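Side-chain contacts in inactivation-no-after-potential D protein (Drosophila melanogaster, PDB 2QKV), which is a scaffolding protein of Drosophila vision whose fifth PDZ domain probably recognises peptide segments of its signalling partners: residues Leu24-Asn29 and Asp54-Phe59; Ile31-Ala36 and Leu67-Ser72; Asn60-Glu65 and Tyr73-Gly78; Lys20-Ser25 and Pro44-Lys49. The protein carries 1 engineered substitution. All blocks are in the same frame, centred on the assembly; numbering follows the deposited sequence.

Interaction 1 (Leu24-Asn29 and Asp54-Phe59)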
loop_
_atom_site.group_PDB
_atom_site.type_symbol
_atom_site.label_atom_id
_atom_site.label_comp_id
_atom_site.label_asym_id
_atom_site.label_seq_id
_atom_site.Cartn_x
_atom_site.Cartn_y
_atom_site.Cartn_z
ATOM N N LEU A 24 18.496 -16.799 -0.372
ATOM C CA LEU A 24 17.242 -16.297 -0.927
ATOM C C LEU A 24 17.240 -14.785 -1.091
ATOM O O LEU A 24 17.492 -14.069 -0.127
ATOM C CB LEU A 24 16.076 -16.645 -0.001
ATOM C CG LEU A 24 15.890 -18.077 0.487
ATOM C CD1 LEU A 24 14.724 -18.126 1.484
ATOM C CD2 LEU A 24 15.631 -18.972 -0.697
ATOM N N SER A 25 16.947 -14.309 -2.299
ATOM C CA SER A 25 16.830 -12.872 -2.554
ATOM C C SER A 25 15.329 -12.608 -2.408
ATOM O O SER A 25 14.523 -13.242 -3.092
ATOM C CB SER A 25 17.285 -12.530 -3.972
ATOM O OG SER A 25 18.646 -12.887 -4.161
ATOM N N LEU A 26 14.955 -11.688 -1.528
ATOM C CA LEU A 26 13.539 -11.420 -1.266
ATOM C C LEU A 26 13.031 -10.119 -1.861
ATOM O O LEU A 26 13.757 -9.135 -1.937
ATOM C CB LEU A 26 13.289 -11.391 0.244
ATOM C CG LEU A 26 13.800 -12.575 1.057
ATOM C CD1 LEU A 26 13.555 -12.296 2.531
ATOM C CD2 LEU A 26 13.080 -13.857 0.620
ATOM N N SER A 27 11.761 -10.130 -2.252
ATOM C CA SER A 27 11.087 -8.974 -2.845
ATOM C C SER A 27 9.815 -8.794 -2.016
ATOM O O SER A 27 8.960 -9.688 -2.004
ATOM C CB SER A 27 10.733 -9.292 -4.300
ATOM O OG SER A 27 9.994 -8.244 -4.909
ATOM N N PRO A 28 9.653 -7.653 -1.324
ATOM C CA PRO A 28 8.438 -7.489 -0.519
ATOM C C PRO A 28 7.159 -7.208 -1.290
ATOM O O PRO A 28 7.178 -6.585 -2.347
ATOM C CB PRO A 28 8.793 -6.329 0.404
ATOM C CG PRO A 28 9.617 -5.448 -0.516
ATOM C CD PRO A 28 10.506 -6.443 -1.234
ATOM N N ASN A 29 6.052 -7.699 -0.752
ATOM C CA ASN A 29 4.743 -7.437 -1.320
ATOM C C ASN A 29 3.715 -7.488 -0.200
ATOM O O ASN A 29 4.053 -7.803 0.952
ATOM C CB ASN A 29 4.418 -8.380 -2.500
ATOM C CG ASN A 29 4.357 -9.836 -2.116
ATOM O OD1 ASN A 29 5.111 -10.664 -2.643
ATOM N ND2 ASN A 29 3.450 -10.171 -1.228
ATOM N N ASP A 54 8.022 -18.409 -5.216
ATOM C CA ASP A 54 7.235 -18.763 -4.036
ATOM C C ASP A 54 7.198 -17.544 -3.120
ATOM O O ASP A 54 8.129 -16.731 -3.115
ATOM C CB ASP A 54 7.855 -19.935 -3.275
ATOM C CG ASP A 54 7.665 -21.270 -3.980
ATOM O OD1 ASP A 54 6.871 -21.339 -4.943
ATOM O OD2 ASP A 54 8.315 -22.247 -3.534
ATOM N N ILE A 55 6.126 -17.413 -2.339
ATOM C CA ILE A 55 5.976 -16.282 -1.440
ATOM C C ILE A 55 5.939 -16.753 0.005
ATOM O O ILE A 55 5.044 -17.520 0.390
ATOM C CB ILE A 55 4.672 -15.492 -1.722
ATOM C CG1 ILE A 55 4.634 -15.065 -3.190
ATOM C CG2 ILE A 55 4.602 -14.272 -0.804
ATOM C CD1 ILE A 55 3.376 -14.316 -3.572
ATOM N N ILE A 56 6.921 -16.308 0.787
ATOM C CA ILE A 56 6.991 -16.662 2.201
ATOM C C ILE A 56 6.025 -15.714 2.912
ATOM O O ILE A 56 6.183 -14.489 2.846
ATOM C CB ILE A 56 8.431 -16.478 2.727
ATOM C CG1 ILE A 56 9.381 -17.374 1.917
ATOM C CG2 ILE A 56 8.493 -16.818 4.217
ATOM C CD1 ILE A 56 10.880 -17.087 2.110
ATOM N N THR A 57 5.044 -16.290 3.611
ATOM C CA THR A 57 4.003 -15.513 4.285
ATOM C C THR A 57 4.054 -15.458 5.813
ATOM O O THR A 57 3.351 -14.651 6.431
ATOM C CB THR A 57 2.611 -16.019 3.854
ATOM O OG1 THR A 57 2.515 -17.420 4.149
ATOM C CG2 THR A 57 2.428 -15.827 2.358
ATOM N N LYS A 58 4.846 -16.336 6.421
ATOM C CA LYS A 58 5.005 -16.334 7.874
ATOM C C LYS A 58 6.435 -16.777 8.168
ATOM O O LYS A 58 6.945 -17.693 7.540
ATOM C CB LYS A 58 3.998 -17.269 8.560
ATOM C CG LYS A 58 4.005 -17.126 10.087
ATOM C CD LYS A 58 2.839 -17.826 10.764
ATOM C CE LYS A 58 1.537 -17.089 10.500
ATOM N NZ LYS A 58 0.412 -17.568 11.364
ATOM N N PHE A 59 7.089 -16.104 9.104
ATOM C CA PHE A 59 8.471 -16.441 9.428
ATOM C C PHE A 59 8.593 -16.554 10.936
ATOM O O PHE A 59 8.322 -15.598 11.652
ATOM C CB PHE A 59 9.429 -15.354 8.915
ATOM C CG PHE A 59 10.881 -15.712 9.079
ATOM C CD1 PHE A 59 11.531 -16.465 8.105
ATOM C CD2 PHE A 59 11.574 -15.366 10.237
ATOM C CE1 PHE A 59 12.857 -16.879 8.273
ATOM C CE2 PHE A 59 12.908 -15.778 10.415
ATOM C CZ PHE A 59 13.545 -16.536 9.428
#
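Ile56 reaches across to Leu24 and Leu26 with a single methyl group, and these meetings make up the tight half of the contact. CD1 of Ile56 lies 4.0 Å from CD1 of Leu24, the two side chains meeting at a slant, and 4.2 Å from CD2 of Leu26, whose side chain runs nearly at right angles to that of the isoleucine. The methyl gets this far because CG1 stands anti to the carbonyl carbon of Ile56 and the chain then runs out almost fully extended (chi2 167°). Each leucine sends one branch methyl to the same CD1. All three residues are buried, with Phe76 of helix 69-77 touching both Leu26 and Ile56. In the PDZ fold, strand 24-28 borders the peptide groove, while strand 55-59 is separated from it by strand 33-38; the side chains therefore meet over that middle strand, and no hydrogen bond joins the two segments directly. Strand 55-59 pairs on its other side with strand 82-88, where Thr57 and Lys58 both face Glu86 in a classic beta bulge. The looser half lies at the Asn29 end. There the CA atoms of Asn29 and Ile55 are 8.9 Å apart, and the asparagine amide merely leans on the methyls of Ile55, without a bond to them. Asn29 is partly exposed, and Pro28 of a neighbouring subunit packs against both Asn29 and Ile55.

Interaction 2 (Ile31-Ala36 and Leu67-Ser72). Engineered in segment 67-72: Ser72 (natural residue Cys).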
loop_
_atom_site.group_PDB
_atom_site.type_symbol
_atom_site.label_atom_id
_atom_site.label_comp_id
_atom_site.label_asym_id
_atom_site.label_seq_id
_atom_site.Cartn_x
_atom_site.Cartn_y
_atom_site.Cartn_z
ATOM N N ILE A 31 1.376 -9.560 0.702
ATOM C CA ILE A 31 1.134 -10.781 1.468
ATOM C C ILE A 31 2.375 -11.450 2.057
ATOM O O ILE A 31 2.254 -12.326 2.899
ATOM C CB ILE A 31 0.328 -11.856 0.673
ATOM C CG1 ILE A 31 1.191 -12.540 -0.373
ATOM C CG2 ILE A 31 -0.897 -11.217 0.031
ATOM C CD1 ILE A 31 0.571 -13.859 -0.866
ATOM N N GLY A 32 3.562 -11.032 1.641
ATOM C CA GLY A 32 4.757 -11.652 2.183
ATOM C C GLY A 32 5.961 -11.279 1.359
ATOM O O GLY A 32 5.992 -10.231 0.714
ATOM N N CYS A 33 6.953 -12.153 1.369
ATOM C CA CYS A 33 8.171 -11.908 0.613
ATOM C C CYS A 33 8.378 -12.916 -0.498
ATOM O O CYS A 33 8.498 -14.117 -0.246
ATOM C CB CYS A 33 9.384 -11.929 1.536
ATOM S SG CYS A 33 9.500 -10.507 2.635
ATOM N N THR A 34 8.411 -12.433 -1.733
ATOM C CA THR A 34 8.622 -13.308 -2.875
ATOM C C THR A 34 10.088 -13.680 -2.975
ATOM O O THR A 34 10.977 -12.855 -2.748
ATOM C CB THR A 34 8.205 -12.633 -4.205
ATOM O OG1 THR A 34 6.789 -12.433 -4.206
ATOM C CG2 THR A 34 8.588 -13.502 -5.411
ATOM N N ILE A 35 10.337 -14.938 -3.299
ATOM C CA ILE A 35 11.698 -15.387 -3.493
ATOM C C ILE A 35 12.018 -14.978 -4.934
ATOM O O ILE A 35 11.633 -15.652 -5.882
ATOM C CB ILE A 35 11.808 -16.915 -3.302
ATOM C CG1 ILE A 35 11.447 -17.261 -1.854
ATOM C CG2 ILE A 35 13.226 -17.391 -3.646
ATOM C CD1 ILE A 35 11.361 -18.751 -1.550
ATOM N N ALA A 36 12.690 -13.834 -5.076
ATOM C CA ALA A 36 13.059 -13.300 -6.389
ATOM C C ALA A 36 14.144 -14.152 -7.038
ATOM O O ALA A 36 14.253 -14.205 -8.267
ATOM C CB ALA A 36 13.539 -11.856 -6.250
ATOM N N LEU A 67 3.620 -6.172 6.506
ATOM C CA LEU A 67 4.775 -5.642 7.209
ATOM C C LEU A 67 5.725 -4.887 6.299
ATOM O O LEU A 67 5.893 -5.235 5.126
ATOM C CB LEU A 67 5.579 -6.773 7.872
ATOM C CG LEU A 67 4.952 -7.610 8.988
ATOM C CD1 LEU A 67 6.001 -8.606 9.514
ATOM C CD2 LEU A 67 4.491 -6.702 10.128
ATOM N N PRO A 68 6.345 -3.816 6.816
ATOM C CA PRO A 68 7.306 -3.055 6.011
ATOM C C PRO A 68 8.465 -4.011 5.778
ATOM O O PRO A 68 8.759 -4.840 6.649
ATOM C CB PRO A 68 7.742 -1.921 6.945
ATOM C CG PRO A 68 6.554 -1.727 7.834
ATOM C CD PRO A 68 6.049 -3.128 8.084
ATOM N N PHE A 69 9.128 -3.906 4.635
ATOM C CA PHE A 69 10.236 -4.814 4.374
ATOM C C PHE A 69 11.351 -4.647 5.405
ATOM O O PHE A 69 12.052 -5.607 5.730
ATOM C CB PHE A 69 10.779 -4.613 2.954
ATOM C CG PHE A 69 11.779 -5.653 2.544
ATOM C CD1 PHE A 69 11.441 -7.007 2.570
ATOM C CD2 PHE A 69 13.056 -5.291 2.151
ATOM C CE1 PHE A 69 12.367 -7.987 2.213
ATOM C CE2 PHE A 69 13.989 -6.257 1.793
ATOM C CZ PHE A 69 13.645 -7.612 1.824
ATOM N N GLN A 70 11.504 -3.442 5.939
ATOM C CA GLN A 70 12.537 -3.240 6.953
ATOM C C GLN A 70 12.288 -4.124 8.193
ATOM O O GLN A 70 13.228 -4.481 8.902
ATOM C CB GLN A 70 12.613 -1.759 7.340
ATOM C CG GLN A 70 13.089 -0.844 6.193
ATOM C CD GLN A 70 11.968 -0.252 5.318
ATOM O OE1 GLN A 70 10.896 -0.845 5.124
ATOM N NE2 GLN A 70 12.236 0.935 4.763
ATOM N N VAL A 71 11.026 -4.476 8.448
ATOM C CA VAL A 71 10.679 -5.349 9.572
ATOM C C VAL A 71 10.843 -6.812 9.121
ATOM O O VAL A 71 11.524 -7.605 9.776
ATOM C CB VAL A 71 9.202 -5.117 10.042
ATOM C CG1 VAL A 71 8.810 -6.162 11.080
ATOM C CG2 VAL A 71 9.050 -3.714 10.623
ATOM N N SER A 72 10.219 -7.186 8.004
ATOM C CA SER A 72 10.355 -8.568 7.543
ATOM C C SER A 72 11.811 -8.970 7.369
ATOM O O SER A 72 12.229 -10.040 7.826
ATOM C CB SER A 72 9.627 -8.780 6.225
ATOM O OG SER A 72 8.250 -8.615 6.430
#
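The Phe69 ring receives Cys33 at its edge: SG lies 5.0 Å from the ring centroid and 86° off the ring normal, practically in the ring plane, and neither face is used across these two segments. Cys33 SG sits against the CD1-CE1 side, 3.8 Å from Phe69 CE1 and 4.0 Å from Phe69 CD1. Leu26 and Pro28 of the adjoining strand 24-28 are further neighbours of the ring. Phe69 brings this edge to the sheet because its CG is anti to the backbone N (chi1 -171°), which carries the ring off the start of helix 69-77 toward strand 33-38. A second surface meets the same sulfur. CB of Ser72, an engineered residue, comes to 4.0 Å from Cys33 SG, and one turn of helix sets it beside Phe69. That turn begins at Pro68, the N-cap residue, whose carbonyl O accepts from Val71 N at 2.9 Å and from Ser72 N at 3.1 Å. Helix and strand here belong to the framework of the PDZ peptide groove, which lies between helix 69-77 and strand 24-28. The link between the two segments is thus non-covalent and without hydrogen bonds: a polarisable sulfur set against a methylene and against the aromatic C-H edge, whose slightly positive hydrogens would suit its lone pairs.

Interaction 3 (Asn60-Glu65 and Tyr73-Gly78)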
loop_
_atom_site.group_PDB
_atom_site.type_symbol
_atom_site.label_atom_id
_atom_site.label_comp_id
_atom_site.label_asym_id
_atom_site.label_seq_id
_atom_site.Cartn_x
_atom_site.Cartn_y
_atom_site.Cartn_z
ATOM N N ASN A 60 9.002 -17.731 11.402
ATOM C CA ASN A 60 9.139 -18.012 12.825
ATOM C C ASN A 60 7.981 -17.481 13.660
ATOM O O ASN A 60 8.188 -16.820 14.682
ATOM C CB ASN A 60 10.471 -17.474 13.365
ATOM C CG ASN A 60 11.651 -18.341 12.976
ATOM O OD1 ASN A 60 11.485 -19.381 12.345
ATOM N ND2 ASN A 60 12.856 -17.923 13.360
ATOM N N GLY A 61 6.765 -17.758 13.199
ATOM C CA GLY A 61 5.569 -17.358 13.917
ATOM C C GLY A 61 4.982 -15.995 13.609
ATOM O O GLY A 61 3.834 -15.731 13.967
ATOM N N ASP A 62 5.748 -15.122 12.960
ATOM C CA ASP A 62 5.235 -13.797 12.640
ATOM C C ASP A 62 4.669 -13.730 11.229
ATOM O O ASP A 62 5.380 -14.007 10.261
ATOM C CB ASP A 62 6.339 -12.743 12.787
ATOM C CG ASP A 62 6.675 -12.444 14.234
ATOM O OD1 ASP A 62 5.737 -12.238 15.032
ATOM O OD2 ASP A 62 7.875 -12.396 14.567
ATOM N N ALA A 63 3.394 -13.362 11.123
ATOM C CA ALA A 63 2.753 -13.218 9.819
ATOM C C ALA A 63 3.418 -12.040 9.112
ATOM O O ALA A 63 3.621 -10.985 9.719
ATOM C CB ALA A 63 1.259 -12.957 9.994
ATOM N N LEU A 64 3.762 -12.220 7.837
ATOM C CA LEU A 64 4.430 -11.165 7.084
ATOM C C LEU A 64 3.502 -10.241 6.306
ATOM O O LEU A 64 3.945 -9.212 5.799
ATOM C CB LEU A 64 5.465 -11.773 6.123
ATOM C CG LEU A 64 6.556 -12.668 6.730
ATOM C CD1 LEU A 64 7.525 -13.093 5.634
ATOM C CD2 LEU A 64 7.301 -11.926 7.828
ATOM N N GLU A 65 2.223 -10.589 6.206
ATOM C CA GLU A 65 1.308 -9.721 5.467
ATOM C C GLU A 65 1.308 -8.295 6.016
ATOM O O GLU A 65 1.230 -8.081 7.229
ATOM C CB GLU A 65 -0.123 -10.284 5.485
ATOM C CG GLU A 65 -0.641 -10.613 6.850
ATOM C CD GLU A 65 -0.562 -12.100 7.155
ATOM O OE1 GLU A 65 0.466 -12.740 6.814
ATOM O OE2 GLU A 65 -1.532 -12.622 7.741
ATOM N N TYR A 73 12.593 -8.119 6.711
ATOM C CA TYR A 73 13.997 -8.439 6.495
ATOM C C TYR A 73 14.723 -8.638 7.832
ATOM O O TYR A 73 15.543 -9.550 7.956
ATOM C CB TYR A 73 14.667 -7.324 5.684
ATOM C CG TYR A 73 16.157 -7.489 5.494
ATOM C CD1 TYR A 73 16.682 -8.051 4.331
ATOM C CD2 TYR A 73 17.042 -7.066 6.480
ATOM C CE1 TYR A 73 18.079 -8.178 4.153
ATOM C CE2 TYR A 73 18.407 -7.190 6.323
ATOM C CZ TYR A 73 18.923 -7.740 5.169
ATOM O OH TYR A 73 20.287 -7.860 5.054
ATOM N N ALA A 74 14.426 -7.782 8.811
ATOM C CA ALA A 74 15.045 -7.880 10.131
ATOM C C ALA A 74 14.747 -9.229 10.763
ATOM O O ALA A 74 15.602 -9.807 11.428
ATOM C CB ALA A 74 14.551 -6.745 11.038
ATOM N N LEU A 75 13.537 -9.737 10.551
ATOM C CA LEU A 75 13.164 -11.030 11.121
ATOM C C LEU A 75 14.021 -12.143 10.513
ATOM O O LEU A 75 14.552 -13.010 11.231
ATOM C CB LEU A 75 11.678 -11.319 10.861
ATOM C CG LEU A 75 10.700 -10.324 11.484
ATOM C CD1 LEU A 75 9.281 -10.668 11.066
ATOM C CD2 LEU A 75 10.827 -10.357 12.998
ATOM N N PHE A 76 14.164 -12.127 9.188
ATOM C CA PHE A 76 14.988 -13.132 8.521
ATOM C C PHE A 76 16.442 -13.021 8.997
ATOM O O PHE A 76 17.083 -14.023 9.338
ATOM C CB PHE A 76 14.988 -12.934 7.001
ATOM C CG PHE A 76 13.790 -13.514 6.280
ATOM C CD1 PHE A 76 12.582 -12.834 6.232
ATOM C CD2 PHE A 76 13.902 -14.728 5.613
ATOM C CE1 PHE A 76 11.488 -13.359 5.522
ATOM C CE2 PHE A 76 12.835 -15.265 4.904
ATOM C CZ PHE A 76 11.614 -14.575 4.856
ATOM N N LYS A 77 16.963 -11.799 9.010
ATOM C CA LYS A 77 18.353 -11.575 9.393
ATOM C C LYS A 77 18.645 -11.969 10.836
ATOM O O LYS A 77 19.759 -12.376 11.157
ATOM C CB LYS A 77 18.722 -10.105 9.174
ATOM C CG LYS A 77 20.222 -9.820 9.090
ATOM C CD LYS A 77 20.775 -10.190 7.718
ATOM C CE LYS A 77 22.191 -9.681 7.528
ATOM N NZ LYS A 77 22.673 -9.896 6.133
ATOM N N GLY A 78 17.638 -11.865 11.694
ATOM C CA GLY A 78 17.817 -12.186 13.099
ATOM C C GLY A 78 17.748 -13.657 13.473
ATOM O O GLY A 78 17.975 -14.008 14.634
#
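Helix 69-77, the long helix of the PDZ fold, is packed against the short strand 62-63 and the turn after it through Leu75 and Phe76, which meet Asp62 and Leu64. Leu75 forks over the strand. CD1 of Leu75 lies 4.0 Å from CB of Asp62 and also 4.0 Å from CD2 of Leu64, while CD2 of Leu75 comes to 3.9 Å from OD2 of Asp62. The leucine crosses Asp62 roughly at right angles, but it runs alongside Leu64 in the opposite direction. This helix forms one wall of the peptide groove, and the contact joins it to the hairpin of strands 55-59 and 62-63. The other branch of Leu64 serves Phe76: CD1 of Leu64 touches ring atom CE1 of Phe76 at 4.0 Å, close to the ring plane and so at the edge. Although CB of Phe76 points away from segment 60-65, chi1 of -82° brings the ring edge back to Leu64. Phe59 meets the same ring, the two planes inclined by about 30°. Toward the surface the packing is partly exposed, and Ile2 and Gly1 of another subunit lie on Asp62 and Leu75 respectively.

Interaction 4 (Lys20-Ser25 and Pro44-Lys49)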
loop_
_atom_site.group_PDB
_atom_site.type_symbol
_atom_site.label_atom_id
_atom_site.label_comp_id
_atom_site.label_asym_id
_atom_site.label_seq_id
_atom_site.Cartn_x
_atom_site.Cartn_y
_atom_site.Cartn_z
ATOM N N LYS A 20 26.620 -20.452 6.302
ATOM C CA LYS A 20 25.779 -20.977 5.235
ATOM C C LYS A 20 24.530 -20.109 5.090
ATOM O O LYS A 20 23.557 -20.283 5.823
ATOM C CB LYS A 20 25.392 -22.429 5.532
ATOM C CG LYS A 20 24.631 -23.100 4.399
ATOM C CD LYS A 20 25.144 -24.504 4.127
ATOM C CE LYS A 20 26.571 -24.470 3.603
ATOM N NZ LYS A 20 27.084 -25.831 3.287
ATOM N N GLU A 21 24.577 -19.170 4.143
ATOM C CA GLU A 21 23.461 -18.254 3.886
ATOM C C GLU A 21 22.249 -19.023 3.385
ATOM O O GLU A 21 22.385 -20.070 2.759
ATOM C CB GLU A 21 23.806 -17.243 2.789
ATOM C CG GLU A 21 25.158 -16.575 2.861
ATOM C CD GLU A 21 25.608 -16.115 1.486
ATOM O OE1 GLU A 21 24.858 -15.357 0.832
ATOM O OE2 GLU A 21 26.705 -16.520 1.051
ATOM N N LEU A 22 21.064 -18.479 3.634
ATOM C CA LEU A 22 19.840 -19.108 3.161
ATOM C C LEU A 22 19.866 -19.131 1.640
ATOM O O LEU A 22 19.322 -20.043 1.011
ATOM C CB LEU A 22 18.618 -18.322 3.631
ATOM C CG LEU A 22 18.266 -18.332 5.115
ATOM C CD1 LEU A 22 17.037 -17.458 5.323
ATOM C CD2 LEU A 22 17.986 -19.754 5.578
ATOM N N GLY A 23 20.484 -18.110 1.048
ATOM C CA GLY A 23 20.580 -18.034 -0.398
ATOM C C GLY A 23 19.322 -17.549 -1.092
ATOM O O GLY A 23 19.110 -17.844 -2.267
ATOM N N LEU A 24 18.496 -16.799 -0.372
ATOM C CA LEU A 24 17.242 -16.297 -0.927
ATOM C C LEU A 24 17.240 -14.785 -1.091
ATOM O O LEU A 24 17.492 -14.069 -0.127
ATOM C CB LEU A 24 16.076 -16.645 -0.001
ATOM C CG LEU A 24 15.890 -18.077 0.487
ATOM C CD1 LEU A 24 14.724 -18.126 1.484
ATOM C CD2 LEU A 24 15.631 -18.972 -0.697
ATOM N N SER A 25 16.947 -14.309 -2.299
ATOM C CA SER A 25 16.830 -12.872 -2.554
ATOM C C SER A 25 15.329 -12.608 -2.408
ATOM O O SER A 25 14.523 -13.242 -3.092
ATOM C CB SER A 25 17.285 -12.530 -3.972
ATOM O OG SER A 25 18.646 -12.887 -4.161
ATOM N N PRO A 44 18.932 -28.565 2.254
ATOM C CA PRO A 44 18.107 -29.604 1.637
ATOM C C PRO A 44 16.622 -29.256 1.607
ATOM O O PRO A 44 15.956 -29.495 0.603
ATOM C CB PRO A 44 18.399 -30.828 2.502
ATOM C CG PRO A 44 19.837 -30.612 2.885
ATOM C CD PRO A 44 19.846 -29.146 3.256
ATOM N N GLU A 45 16.111 -28.688 2.697
ATOM C CA GLU A 45 14.697 -28.321 2.760
ATOM C C GLU A 45 14.335 -27.237 1.742
ATOM O O GLU A 45 13.237 -27.239 1.185
ATOM C CB GLU A 45 14.313 -27.873 4.179
ATOM C CG GLU A 45 15.432 -27.214 4.968
ATOM C CD GLU A 45 16.333 -28.217 5.683
ATOM O OE1 GLU A 45 15.893 -28.817 6.692
ATOM O OE2 GLU A 45 17.480 -28.410 5.229
ATOM N N ILE A 46 15.250 -26.308 1.484
ATOM C CA ILE A 46 14.978 -25.268 0.503
ATOM C C ILE A 46 15.002 -25.906 -0.883
ATOM O O ILE A 46 14.107 -25.687 -1.702
ATOM C CB ILE A 46 16.034 -24.126 0.576
ATOM C CG1 ILE A 46 15.900 -23.385 1.908
ATOM C CG2 ILE A 46 15.869 -23.174 -0.600
ATOM C CD1 ILE A 46 16.868 -22.173 2.038
ATOM N N ASP A 47 16.016 -26.723 -1.146
ATOM C CA ASP A 47 16.114 -27.361 -2.449
ATOM C C ASP A 47 14.914 -28.246 -2.751
ATOM O O ASP A 47 14.437 -28.288 -3.885
ATOM C CB ASP A 47 17.393 -28.204 -2.550
ATOM C CG ASP A 47 18.644 -27.357 -2.622
ATOM O OD1 ASP A 47 18.538 -26.152 -2.942
ATOM O OD2 ASP A 47 19.738 -27.905 -2.377
ATOM N N SER A 48 14.418 -28.944 -1.734
ATOM C CA SER A 48 13.293 -29.844 -1.954
ATOM C C SER A 48 11.917 -29.187 -1.971
ATOM O O SER A 48 11.021 -29.653 -2.678
ATOM C CB SER A 48 13.300 -30.969 -0.913
ATOM O OG SER A 48 13.011 -30.496 0.392
ATOM N N LYS A 49 11.744 -28.101 -1.223
ATOM C CA LYS A 49 10.422 -27.465 -1.152
ATOM C C LYS A 49 10.213 -26.076 -1.743
ATOM O O LYS A 49 9.070 -25.676 -1.964
ATOM C CB LYS A 49 9.946 -27.406 0.298
ATOM C CG LYS A 49 9.886 -28.736 1.028
ATOM C CD LYS A 49 9.361 -28.523 2.433
ATOM C CE LYS A 49 9.291 -29.817 3.220
ATOM N NZ LYS A 49 8.764 -29.570 4.598
#
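Ile46 of helix 44-49 plugs against Leu22 and Leu24, which belong to the segment Glu21-Leu22-Gly23-Leu24, the counterpart of the carboxylate-binding loop that opens the peptide groove in PDZ domains. Apolar contacts come first. CG1 and CG2 of Ile46 divide the work: the longer arm carries CD1 to 4.4 Å from CD2 of Leu22, and the short branch CG2 lies 4.2 Å from CD2 of Leu24. CG1 is anti to the carbonyl carbon (chi1 -67°) and the arm is fully extended, which aims the methyl at the loop. All three residues are buried, and Leu14 of strand 10-15 and Leu38 of strand 33-38 add to the same apolar cluster. The closest approach, however, is to a polar atom: the backbone O of Leu22 stands 3.4 Å from CD1 of Ile46, a plain van der Waals meeting. Hydrogen bonds across the two segments are absent; the polar links lie nearby, where Lys20 O accepts from Tyr43 OH, Glu21 O from Gln42 NE2, and Asp47 OD1 from Gly41 N. Within the helix, one carbonyl is gripped twice. Pro44 O accepts from Ser48 N at 2.9 Å and from Ser48 OG at 3.1 Å, the two donors arriving from opposite faces of the carbonyl plane, with the hydroxyl tilted 28° out of it.

Overall arrangement
All four contacts belong to one PDZ domain and gather round its curved antiparallel sheet. Interactions 1 and 4 start from the same strand, 24-28, and share Leu24; interactions 2 and 3 use successive turns of helix 69-77. Centres of interactions 1 and 2 are about 5 Å apart, whereas interactions 2 and 4 lie about 17 Å apart, so helices 69-77 and 44-49 meet the sheet on opposite sides of the chain's centre. Along the chain, interaction 4 closes before interaction 3 opens, while interaction 2 alternates with each of the others. The resulting core ties both borders of the peptide groove, strand 24-28 and helix 69-77, to the remaining strands.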